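Local coordinates for LbaCas13a H328A (C2c2) (Lachnospiraceae bacterium NK4A179, PDB 5WLH), which binds a CRISPR guide RNA and probably cleaves RNA recognised by that guide through HEPN-type nuclease motifs, at residues Leu572-Tyr581 / Asn620-Glu631; Leu893-Leu903 / Ala956-Val966. One frame throughout, in Å; residues are numbered along the deposited sequence.

Contact 1 of 2, residues Leu572-Tyr581 / Asn620-Glu631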
loop_
_atom_site.group_PDB
_atom_site.type_symbol
_atom_site.label_atom_id
_atom_site.label_comp_id
_atom_site.label_asym_id
_atom_site.label_seq_id
_atom_site.Cartn_x
_atom_site.Cartn_y
_atom_site.Cartn_z
ATOM N N LEU A 572 -10.975 -5.320 37.309
ATOM C CA LEU A 572 -12.085 -5.974 36.633
ATOM C C LEU A 572 -12.025 -7.491 36.731
ATOM O O LEU A 572 -12.935 -8.165 36.235
ATOM C CB LEU A 572 -12.122 -5.561 35.158
ATOM C CG LEU A 572 -12.151 -4.060 34.865
ATOM C CD1 LEU A 572 -11.918 -3.835 33.394
ATOM C CD2 LEU A 572 -13.490 -3.466 35.297
ATOM N N TRP A 573 -10.983 -8.042 37.355
ATOM C CA TRP A 573 -10.750 -9.482 37.361
ATOM C C TRP A 573 -10.706 -10.055 38.774
ATOM O O TRP A 573 -10.237 -11.182 38.963
ATOM C CB TRP A 573 -9.454 -9.807 36.613
ATOM C CG TRP A 573 -9.523 -9.437 35.171
ATOM C CD1 TRP A 573 -9.294 -8.205 34.630
ATOM C CD2 TRP A 573 -9.854 -10.303 34.081
ATOM N NE1 TRP A 573 -9.469 -8.248 33.267
ATOM C CE2 TRP A 573 -9.808 -9.525 32.903
ATOM C CE3 TRP A 573 -10.177 -11.659 33.984
ATOM C CZ2 TRP A 573 -10.074 -10.057 31.644
ATOM C CZ3 TRP A 573 -10.446 -12.190 32.729
ATOM C CH2 TRP A 573 -10.390 -11.388 31.575
ATOM N N THR A 574 -11.187 -9.304 39.768
ATOM C CA THR A 574 -11.138 -9.777 41.149
ATOM C C THR A 574 -11.962 -11.044 41.347
ATOM O O THR A 574 -11.670 -11.834 42.252
ATOM C CB THR A 574 -11.632 -8.682 42.096
ATOM O OG1 THR A 574 -13.013 -8.421 41.827
ATOM C CG2 THR A 574 -10.833 -7.402 41.889
ATOM N N ASP A 575 -12.983 -11.257 40.517
ATOM C CA ASP A 575 -13.867 -12.413 40.612
ATOM C C ASP A 575 -13.447 -13.569 39.707
ATOM O O ASP A 575 -14.182 -14.559 39.607
ATOM C CB ASP A 575 -15.302 -12.003 40.267
ATOM C CG ASP A 575 -15.514 -11.841 38.770
ATOM O OD1 ASP A 575 -14.612 -11.294 38.094
ATOM O OD2 ASP A 575 -16.579 -12.262 38.269
ATOM N N PHE A 576 -12.290 -13.464 39.039
ATOM C CA PHE A 576 -11.898 -14.474 38.059
ATOM C C PHE A 576 -11.036 -15.536 38.723
ATOM O O PHE A 576 -10.024 -15.201 39.346
ATOM C CB PHE A 576 -11.127 -13.839 36.898
ATOM C CG PHE A 576 -10.898 -14.773 35.738
ATOM C CD1 PHE A 576 -11.925 -15.063 34.850
ATOM C CD2 PHE A 576 -9.664 -15.355 35.536
ATOM C CE1 PHE A 576 -11.720 -15.914 33.779
ATOM C CE2 PHE A 576 -9.449 -16.215 34.466
ATOM C CZ PHE A 576 -10.483 -16.493 33.591
ATOM N N PRO A 577 -11.383 -16.814 38.596
ATOM C CA PRO A 577 -10.631 -17.875 39.294
ATOM C C PRO A 577 -9.336 -18.233 38.574
ATOM O O PRO A 577 -9.201 -19.282 37.939
ATOM C CB PRO A 577 -11.642 -19.024 39.319
ATOM C CG PRO A 577 -12.407 -18.850 38.041
ATOM C CD PRO A 577 -12.500 -17.356 37.806
ATOM N N PHE A 578 -8.350 -17.337 38.676
ATOM C CA PHE A 578 -7.063 -17.567 38.024
ATOM C C PHE A 578 -6.424 -18.859 38.508
ATOM O O PHE A 578 -5.777 -19.572 37.731
ATOM C CB PHE A 578 -6.118 -16.395 38.283
ATOM C CG PHE A 578 -6.400 -15.193 37.439
ATOM C CD1 PHE A 578 -6.127 -15.202 36.078
ATOM C CD2 PHE A 578 -6.949 -14.050 38.006
ATOM C CE1 PHE A 578 -6.391 -14.088 35.297
ATOM C CE2 PHE A 578 -7.216 -12.930 37.230
ATOM C CZ PHE A 578 -6.935 -12.950 35.878
ATOM N N ASP A 579 -6.588 -19.174 39.793
ATOM C CA ASP A 579 -5.911 -20.335 40.348
ATOM C C ASP A 579 -6.499 -21.639 39.839
ATOM O O ASP A 579 -5.796 -22.653 39.835
ATOM C CB ASP A 579 -5.948 -20.272 41.872
ATOM C CG ASP A 579 -4.932 -19.292 42.427
ATOM O OD1 ASP A 579 -3.902 -19.057 41.753
ATOM O OD2 ASP A 579 -5.166 -18.745 43.525
ATOM N N LYS A 580 -7.757 -21.634 39.394
ATOM C CA LYS A 580 -8.295 -22.809 38.723
ATOM C C LYS A 580 -7.484 -23.143 37.481
ATOM O O LYS A 580 -7.291 -24.321 37.159
ATOM C CB LYS A 580 -9.768 -22.595 38.369
ATOM C CG LYS A 580 -10.311 -23.620 37.390
ATOM C CD LYS A 580 -11.790 -23.451 37.083
ATOM C CE LYS A 580 -12.263 -24.589 36.162
ATOM N NZ LYS A 580 -13.746 -24.786 36.147
ATOM N N TYR A 581 -6.965 -22.125 36.794
ATOM C CA TYR A 581 -6.216 -22.325 35.560
ATOM C C TYR A 581 -4.711 -22.355 35.762
ATOM O O TYR A 581 -4.009 -23.017 34.993
ATOM C CB TYR A 581 -6.582 -21.231 34.549
ATOM C CG TYR A 581 -8.066 -21.141 34.337
ATOM C CD1 TYR A 581 -8.729 -22.064 33.540
ATOM C CD2 TYR A 581 -8.813 -20.152 34.956
ATOM C CE1 TYR A 581 -10.102 -21.994 33.359
ATOM C CE2 TYR A 581 -10.176 -20.075 34.781
ATOM C CZ TYR A 581 -10.816 -20.998 33.985
ATOM O OH TYR A 581 -12.172 -20.905 33.821
ATOM N N ASN A 620 -2.869 -22.740 27.505
ATOM C CA ASN A 620 -4.038 -23.082 28.305
ATOM C C ASN A 620 -5.269 -22.516 27.610
ATOM O O ASN A 620 -5.686 -21.385 27.862
ATOM C CB ASN A 620 -3.890 -22.535 29.716
ATOM C CG ASN A 620 -4.926 -23.083 30.651
ATOM O OD1 ASN A 620 -6.026 -23.436 30.227
ATOM N ND2 ASN A 620 -4.586 -23.159 31.938
ATOM N N LYS A 621 -5.862 -23.316 26.721
ATOM C CA LYS A 621 -7.017 -22.839 25.966
ATOM C C LYS A 621 -8.192 -22.558 26.880
ATOM O O LYS A 621 -8.986 -21.655 26.607
ATOM C CB LYS A 621 -7.431 -23.859 24.902
ATOM C CG LYS A 621 -6.339 -24.228 23.909
ATOM C CD LYS A 621 -6.870 -25.264 22.919
ATOM C CE LYS A 621 -7.828 -26.244 23.601
ATOM N NZ LYS A 621 -7.579 -27.652 23.192
ATOM N N GLU A 622 -8.324 -23.320 27.967
ATOM C CA GLU A 622 -9.420 -23.062 28.890
ATOM C C GLU A 622 -9.265 -21.697 29.543
ATOM O O GLU A 622 -10.249 -20.977 29.732
ATOM C CB GLU A 622 -9.489 -24.170 29.946
ATOM C CG GLU A 622 -9.937 -25.517 29.374
ATOM C CD GLU A 622 -8.843 -26.236 28.590
ATOM O OE1 GLU A 622 -7.653 -26.129 28.964
ATOM O OE2 GLU A 622 -9.176 -26.908 27.593
ATOM N N LEU A 623 -8.032 -21.323 29.889
ATOM C CA LEU A 623 -7.808 -20.014 30.493
ATOM C C LEU A 623 -8.165 -18.894 29.519
ATOM O O LEU A 623 -8.959 -18.004 29.845
ATOM C CB LEU A 623 -6.357 -19.900 30.953
ATOM C CG LEU A 623 -5.853 -18.509 31.360
ATOM C CD1 LEU A 623 -6.670 -17.897 32.500
ATOM C CD2 LEU A 623 -4.373 -18.581 31.707
ATOM N N ILE A 624 -7.603 -18.938 28.308
ATOM C CA ILE A 624 -7.864 -17.888 27.323
ATOM C C ILE A 624 -9.353 -17.809 27.007
ATOM O O ILE A 624 -9.935 -16.719 26.942
ATOM C CB ILE A 624 -7.023 -18.126 26.050
ATOM C CG1 ILE A 624 -5.539 -18.249 26.393
ATOM C CG2 ILE A 624 -7.248 -16.988 25.039
ATOM C CD1 ILE A 624 -4.941 -17.003 27.038
ATOM N N SER A 625 -9.997 -18.964 26.823
ATOM C CA SER A 625 -11.426 -18.994 26.540
ATOM C C SER A 625 -12.235 -18.406 27.687
ATOM O O SER A 625 -13.214 -17.686 27.460
ATOM C CB SER A 625 -11.870 -20.432 26.261
ATOM O OG SER A 625 -13.283 -20.528 26.320
ATOM N N ALA A 626 -11.855 -18.715 28.929
ATOM C CA ALA A 626 -12.568 -18.151 30.070
ATOM C C ALA A 626 -12.334 -16.655 30.182
ATOM O O ALA A 626 -13.230 -15.916 30.611
ATOM C CB ALA A 626 -12.139 -18.854 31.363
ATOM N N MET A 627 -11.143 -16.190 29.815
ATOM C CA MET A 627 -10.902 -14.751 29.808
ATOM C C MET A 627 -11.738 -14.064 28.741
ATOM O O MET A 627 -12.284 -12.977 28.977
ATOM C CB MET A 627 -9.423 -14.462 29.595
ATOM C CG MET A 627 -8.573 -14.711 30.820
ATOM S SD MET A 627 -6.842 -14.321 30.540
ATOM C CE MET A 627 -6.810 -12.535 30.759
ATOM N N PHE A 628 -11.869 -14.686 27.566
ATOM C CA PHE A 628 -12.743 -14.121 26.547
ATOM C C PHE A 628 -14.177 -14.033 27.049
ATOM O O PHE A 628 -14.830 -12.993 26.910
ATOM C CB PHE A 628 -12.703 -14.942 25.263
ATOM C CG PHE A 628 -13.603 -14.393 24.192
ATOM C CD1 PHE A 628 -13.232 -13.260 23.476
ATOM C CD2 PHE A 628 -14.828 -14.976 23.922
ATOM C CE1 PHE A 628 -14.065 -12.745 22.501
ATOM C CE2 PHE A 628 -15.661 -14.467 22.951
ATOM C CZ PHE A 628 -15.280 -13.337 22.242
ATOM N N GLU A 629 -14.698 -15.126 27.615
ATOM C CA GLU A 629 -16.069 -15.067 28.112
ATOM C C GLU A 629 -16.207 -13.988 29.176
ATOM O O GLU A 629 -17.200 -13.258 29.201
ATOM C CB GLU A 629 -16.513 -16.424 28.660
ATOM C CG GLU A 629 -17.916 -16.376 29.253
ATOM C CD GLU A 629 -18.460 -17.747 29.570
ATOM O OE1 GLU A 629 -17.649 -18.624 29.929
ATOM O OE2 GLU A 629 -19.696 -17.941 29.473
ATOM N N HIS A 630 -15.211 -13.867 30.055
ATOM C CA HIS A 630 -15.255 -12.836 31.083
ATOM C C HIS A 630 -15.346 -11.455 30.455
ATOM O O HIS A 630 -16.096 -10.597 30.928
ATOM C CB HIS A 630 -14.026 -12.952 31.981
ATOM C CG HIS A 630 -14.075 -12.086 33.203
ATOM N ND1 HIS A 630 -13.515 -10.827 33.245
ATOM C CD2 HIS A 630 -14.604 -12.304 34.431
ATOM C CE1 HIS A 630 -13.704 -10.302 34.443
ATOM N NE2 HIS A 630 -14.364 -11.177 35.181
ATOM N N GLU A 631 -14.614 -11.233 29.362
ATOM C CA GLU A 631 -14.659 -9.933 28.703
ATOM C C GLU A 631 -15.983 -9.704 27.984
ATOM O O GLU A 631 -16.484 -8.577 27.967
ATOM C CB GLU A 631 -13.473 -9.802 27.743
ATOM C CG GLU A 631 -12.164 -9.781 28.493
ATOM C CD GLU A 631 -11.146 -8.825 27.895
ATOM O OE1 GLU A 631 -10.648 -9.125 26.789
ATOM O OE2 GLU A 631 -10.838 -7.793 28.535
#

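Contact 2 of 2, residues Leu893-Leu903 / Ala956-Val966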
loop_
_atom_site.group_PDB
_atom_site.type_symbol
_atom_site.label_atom_id
_atom_site.label_comp_id
_atom_site.label_asym_id
_atom_site.label_seq_id
_atom_site.Cartn_x
_atom_site.Cartn_y
_atom_site.Cartn_z
ATOM N N LEU A 893 -20.928 -16.792 20.205
ATOM C CA LEU A 893 -19.491 -16.617 20.017
ATOM C C LEU A 893 -18.686 -17.223 21.158
ATOM O O LEU A 893 -17.580 -17.739 20.935
ATOM C CB LEU A 893 -19.179 -15.128 19.879
ATOM C CG LEU A 893 -17.747 -14.769 19.512
ATOM C CD1 LEU A 893 -17.346 -15.472 18.214
ATOM C CD2 LEU A 893 -17.620 -13.254 19.399
ATOM N N ILE A 894 -19.217 -17.168 22.381
ATOM C CA ILE A 894 -18.482 -17.669 23.542
ATOM C C ILE A 894 -18.107 -19.133 23.343
ATOM O O ILE A 894 -16.941 -19.514 23.489
ATOM C CB ILE A 894 -19.310 -17.466 24.824
ATOM C CG1 ILE A 894 -19.487 -15.972 25.107
ATOM C CG2 ILE A 894 -18.655 -18.172 26.002
ATOM C CD1 ILE A 894 -20.598 -15.676 26.106
ATOM N N SER A 895 -19.086 -19.976 23.001
ATOM C CA SER A 895 -18.783 -21.395 22.823
ATOM C C SER A 895 -17.859 -21.626 21.632
ATOM O O SER A 895 -17.047 -22.558 21.646
ATOM C CB SER A 895 -20.074 -22.211 22.671
ATOM O OG SER A 895 -20.811 -21.818 21.527
ATOM N N ARG A 896 -17.949 -20.784 20.600
ATOM C CA ARG A 896 -17.098 -20.994 19.436
ATOM C C ARG A 896 -15.650 -20.625 19.737
ATOM O O ARG A 896 -14.729 -21.303 19.276
ATOM C CB ARG A 896 -17.653 -20.220 18.244
ATOM C CG ARG A 896 -18.979 -20.809 17.758
ATOM C CD ARG A 896 -19.367 -20.329 16.371
ATOM N NE ARG A 896 -19.725 -18.913 16.345
ATOM C CZ ARG A 896 -20.934 -18.422 16.621
ATOM N NH1 ARG A 896 -21.928 -19.230 16.969
ATOM N NH2 ARG A 896 -21.147 -17.114 16.557
ATOM N N VAL A 897 -15.425 -19.570 20.528
ATOM C CA VAL A 897 -14.062 -19.252 20.949
ATOM C C VAL A 897 -13.518 -20.334 21.871
ATOM O O VAL A 897 -12.333 -20.683 21.804
ATOM C CB VAL A 897 -14.013 -17.866 21.613
ATOM C CG1 VAL A 897 -12.656 -17.644 22.312
ATOM C CG2 VAL A 897 -14.259 -16.810 20.557
ATOM N N ALA A 898 -14.371 -20.895 22.734
ATOM C CA ALA A 898 -13.916 -21.964 23.622
ATOM C C ALA A 898 -13.338 -23.128 22.829
ATOM O O ALA A 898 -12.323 -23.714 23.218
ATOM C CB ALA A 898 -15.073 -22.437 24.509
ATOM N N GLY A 899 -13.951 -23.460 21.698
ATOM C CA GLY A 899 -13.524 -24.583 20.892
ATOM C C GLY A 899 -12.597 -24.266 19.736
ATOM O O GLY A 899 -12.367 -25.146 18.897
ATOM N N SER A 900 -12.048 -23.049 19.660
ATOM C CA SER A 900 -11.211 -22.645 18.534
ATOM C C SER A 900 -9.923 -21.990 19.028
ATOM O O SER A 900 -9.936 -20.846 19.501
ATOM C CB SER A 900 -11.975 -21.693 17.610
ATOM O OG SER A 900 -11.124 -21.194 16.594
ATOM N N SER A 901 -8.807 -22.704 18.878
ATOM C CA SER A 901 -7.490 -22.094 19.053
ATOM C C SER A 901 -7.296 -20.890 18.134
ATOM O O SER A 901 -6.678 -19.892 18.528
ATOM C CB SER A 901 -6.399 -23.132 18.788
ATOM O OG SER A 901 -6.264 -24.010 19.887
ATOM N N GLU A 902 -7.818 -20.957 16.906
ATOM C CA GLU A 902 -7.607 -19.856 15.966
ATOM C C GLU A 902 -8.365 -18.602 16.388
ATOM O O GLU A 902 -7.823 -17.493 16.308
ATOM C CB GLU A 902 -8.001 -20.276 14.550
ATOM C CG GLU A 902 -7.785 -19.171 13.511
ATOM C CD GLU A 902 -6.321 -18.920 13.204
ATOM O OE1 GLU A 902 -5.475 -19.785 13.547
ATOM O OE2 GLU A 902 -6.019 -17.854 12.613
ATOM N N LEU A 903 -9.621 -18.746 16.833
ATOM C CA LEU A 903 -10.325 -17.580 17.367
ATOM C C LEU A 903 -9.588 -17.007 18.571
ATOM O O LEU A 903 -9.492 -15.784 18.725
ATOM C CB LEU A 903 -11.765 -17.938 17.739
ATOM C CG LEU A 903 -12.740 -18.000 16.557
ATOM C CD1 LEU A 903 -14.136 -18.407 17.021
ATOM C CD2 LEU A 903 -12.789 -16.663 15.768
ATOM N N ALA A 956 -8.732 -19.032 7.592
ATOM C CA ALA A 956 -7.935 -19.936 8.419
ATOM C C ALA A 956 -8.830 -20.892 9.207
ATOM O O ALA A 956 -8.567 -21.207 10.371
ATOM C CB ALA A 956 -7.018 -19.145 9.355
ATOM N N GLY A 957 -9.934 -21.314 8.579
ATOM C CA GLY A 957 -10.846 -22.280 9.150
ATOM C C GLY A 957 -11.966 -21.729 10.012
ATOM O O GLY A 957 -12.831 -22.506 10.440
ATOM N N VAL A 958 -11.994 -20.426 10.291
ATOM C CA VAL A 958 -12.986 -19.884 11.208
ATOM C C VAL A 958 -13.822 -18.834 10.498
ATOM O O VAL A 958 -13.378 -18.196 9.537
ATOM C CB VAL A 958 -12.338 -19.305 12.484
ATOM C CG1 VAL A 958 -11.547 -20.391 13.214
ATOM C CG2 VAL A 958 -11.446 -18.143 12.144
ATOM N N ASP A 959 -15.045 -18.656 10.986
ATOM C CA ASP A 959 -15.994 -17.755 10.350
ATOM C C ASP A 959 -15.493 -16.322 10.458
ATOM O O ASP A 959 -15.147 -15.868 11.552
ATOM C CB ASP A 959 -17.370 -17.837 11.014
ATOM C CG ASP A 959 -18.126 -19.102 10.669
ATOM O OD1 ASP A 959 -17.612 -19.927 9.882
ATOM O OD2 ASP A 959 -19.251 -19.255 11.199
ATOM N N ILE A 960 -15.477 -15.607 9.326
ATOM C CA ILE A 960 -15.063 -14.208 9.356
ATOM C C ILE A 960 -15.959 -13.396 10.281
ATOM O O ILE A 960 -15.492 -12.470 10.957
ATOM C CB ILE A 960 -15.044 -13.623 7.935
ATOM C CG1 ILE A 960 -13.873 -14.217 7.150
ATOM C CG2 ILE A 960 -14.934 -12.070 7.988
ATOM C CD1 ILE A 960 -13.990 -14.038 5.648
ATOM N N THR A 961 -17.258 -13.729 10.334
ATOM C CA THR A 961 -18.170 -13.021 11.237
ATOM C C THR A 961 -17.742 -13.175 12.695
ATOM O O THR A 961 -17.891 -12.246 13.489
ATOM C CB THR A 961 -19.611 -13.509 11.034
ATOM O OG1 THR A 961 -19.996 -13.294 9.669
ATOM C CG2 THR A 961 -20.588 -12.747 11.939
ATOM N N ASP A 962 -17.200 -14.343 13.067
ATOM C CA ASP A 962 -16.688 -14.511 14.423
ATOM C C ASP A 962 -15.406 -13.725 14.631
ATOM O O ASP A 962 -15.217 -13.108 15.685
ATOM C CB ASP A 962 -16.434 -15.983 14.735
ATOM C CG ASP A 962 -17.716 -16.770 14.891
ATOM O OD1 ASP A 962 -18.790 -16.144 15.067
ATOM O OD2 ASP A 962 -17.639 -18.007 14.832
ATOM N N VAL A 963 -14.500 -13.767 13.652
ATOM C CA VAL A 963 -13.267 -12.996 13.759
ATOM C C VAL A 963 -13.595 -11.534 13.923
ATOM O O VAL A 963 -13.009 -10.832 14.755
ATOM C CB VAL A 963 -12.373 -13.221 12.533
ATOM C CG1 VAL A 963 -11.089 -12.394 12.688
ATOM C CG2 VAL A 963 -12.036 -14.696 12.419
ATOM N N ASP A 964 -14.528 -11.054 13.095
ATOM C CA ASP A 964 -14.987 -9.679 13.161
ATOM C C ASP A 964 -15.456 -9.325 14.561
ATOM O O ASP A 964 -15.006 -8.333 15.144
ATOM C CB ASP A 964 -16.091 -9.465 12.131
ATOM C CG ASP A 964 -16.426 -7.999 11.934
ATOM O OD1 ASP A 964 -17.041 -7.401 12.847
ATOM O OD2 ASP A 964 -16.055 -7.428 10.879
ATOM N N ALA A 965 -16.344 -10.149 15.131
ATOM C CA ALA A 965 -16.884 -9.852 16.451
ATOM C C ALA A 965 -15.786 -9.838 17.499
ATOM O O ALA A 965 -15.816 -9.029 18.428
ATOM C CB ALA A 965 -17.949 -10.886 16.816
ATOM N N VAL A 966 -14.808 -10.735 17.368
ATOM C CA VAL A 966 -13.719 -10.775 18.336
ATOM C C VAL A 966 -12.885 -9.508 18.248
ATOM O O VAL A 966 -12.574 -8.877 19.265
ATOM C CB VAL A 966 -12.851 -12.018 18.111
ATOM C CG1 VAL A 966 -11.591 -11.886 18.901
ATOM C CG2 VAL A 966 -13.621 -13.290 18.524
#

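Contact 1 of 2, residues Leu572-Tyr581 / Asn620-Glu631
His-630 and three residues of 572-581 illustrate how a turn can be fastened to a helix: the His-630 imidazole joins Trp-573 and Phe-576 in an aromatic cluster against helix 621-632. With CG placed opposite its own backbone N (chi1 -171°), His-630 lays its ring over one face of the indole. This is an offset stack, the six-membered ring and imidazole centroids 4.2 Å apart and the planes inclined by 27°. Rotation of the imidazole is fixed at its edge, where NE2 donates to Asp-575 OD1 over 2.9 Å with an N-H...O angle of 157°, using the syn lone pair of an oxygen close to the imidazole plane. A type I turn from Trp-573 to Phe-576 brings that carboxylate into position, and the nearby negative charge would probably stabilise a protonated imidazole. Phe-576 points an edge at the His-630 face, while its CZ reaches Ala-626 CB at 3.6 Å. The indole's opposite face receives Met-627 CE in a CH-pi contact, 4.2 Å from the six-membered ring centroid; the indole NE1 is bonded to Phe-567 O. Farther along, Tyr-581 lays a ring face over Leu-623 CA and brings OH to 3.2 Å from Ala-626 CB. Close by, the helix begins with Asn-620 as N-cap: its OD1 accepts from Leu-623 N at 2.9 Å, the donor lying well above the side-chain carbonyl plane.

Contact 2 of 2, residues Leu893-Leu903 / Ala956-Val966
Arg-896 and Asp-962 form a two-pronged salt bridge, a compact case of a buried acid with both oxygens bonded by one arginine. The guanidinium comes side-on: NE donates to Asp-962 OD2 at 2.7 Å, and NH2 to Asp-962 OD1 at 3.0 Å. Both oxygens are met on their syn sides and the two planar groups are only 10° apart, an arrangement made possible by the bend at chi3 (-69°) of the arginine chain. Were Asp-962 an alanine, the guanidinium of Arg-896 would probably lose its anionic mate and be set free to turn, with a gap opened beside Leu-893 CD1. Below the bridge, apolar groups close up, with Leu-893 CD2 against Ala-965 CB at 3.5 Å and Leu-903 CD2 beside Val-958 and Val-963. Ser-900 caps helix 901-911, its OG accepting from Leu-903 N at 2.9 Å. Glu-902 rests OE2 on Ala-956 CB at 3.6 Å, while its OE1 is paired with Lys-905; the carbonyl O of Ala-956 accepts from His-614 NE2. Ala-956 and Gly-957 have the backbone angles of a type I' turn, the tight reversal of a hairpin between strands 954-955 and 958-959. That hairpin leads directly into helix 960-974, whose 960-966 part crosses helix segment 893-898 at 101°, the axes 11.0 Å apart, while helix 915-941 packs against Ile-960, Thr-961 and Asp-964.

The two contacts are adjoining layers, their centres about 17 Å apart. Helix 621-632 meets 572-581 in contact 1 and turns another side to helix 891-898 of contact 2, where Ser-625 OG lies 3.1 Å from Ala-898 CA and Phe-628 CE2 lies 3.6 Å from Val-897 CG2. Tyr-907 adds a further tie, bonding to Glu-631 and touching Val-966. The chain between 572-581 and 620-631 includes a sequence fitting the R-X4-H motif of HEPN nucleases; Asp-605, within that motif, lies close to the like-charged Glu-902 of contact 2. Neither contact touches the bound RNA: their nearest atoms are about 10 and 9 Å from it, respectively.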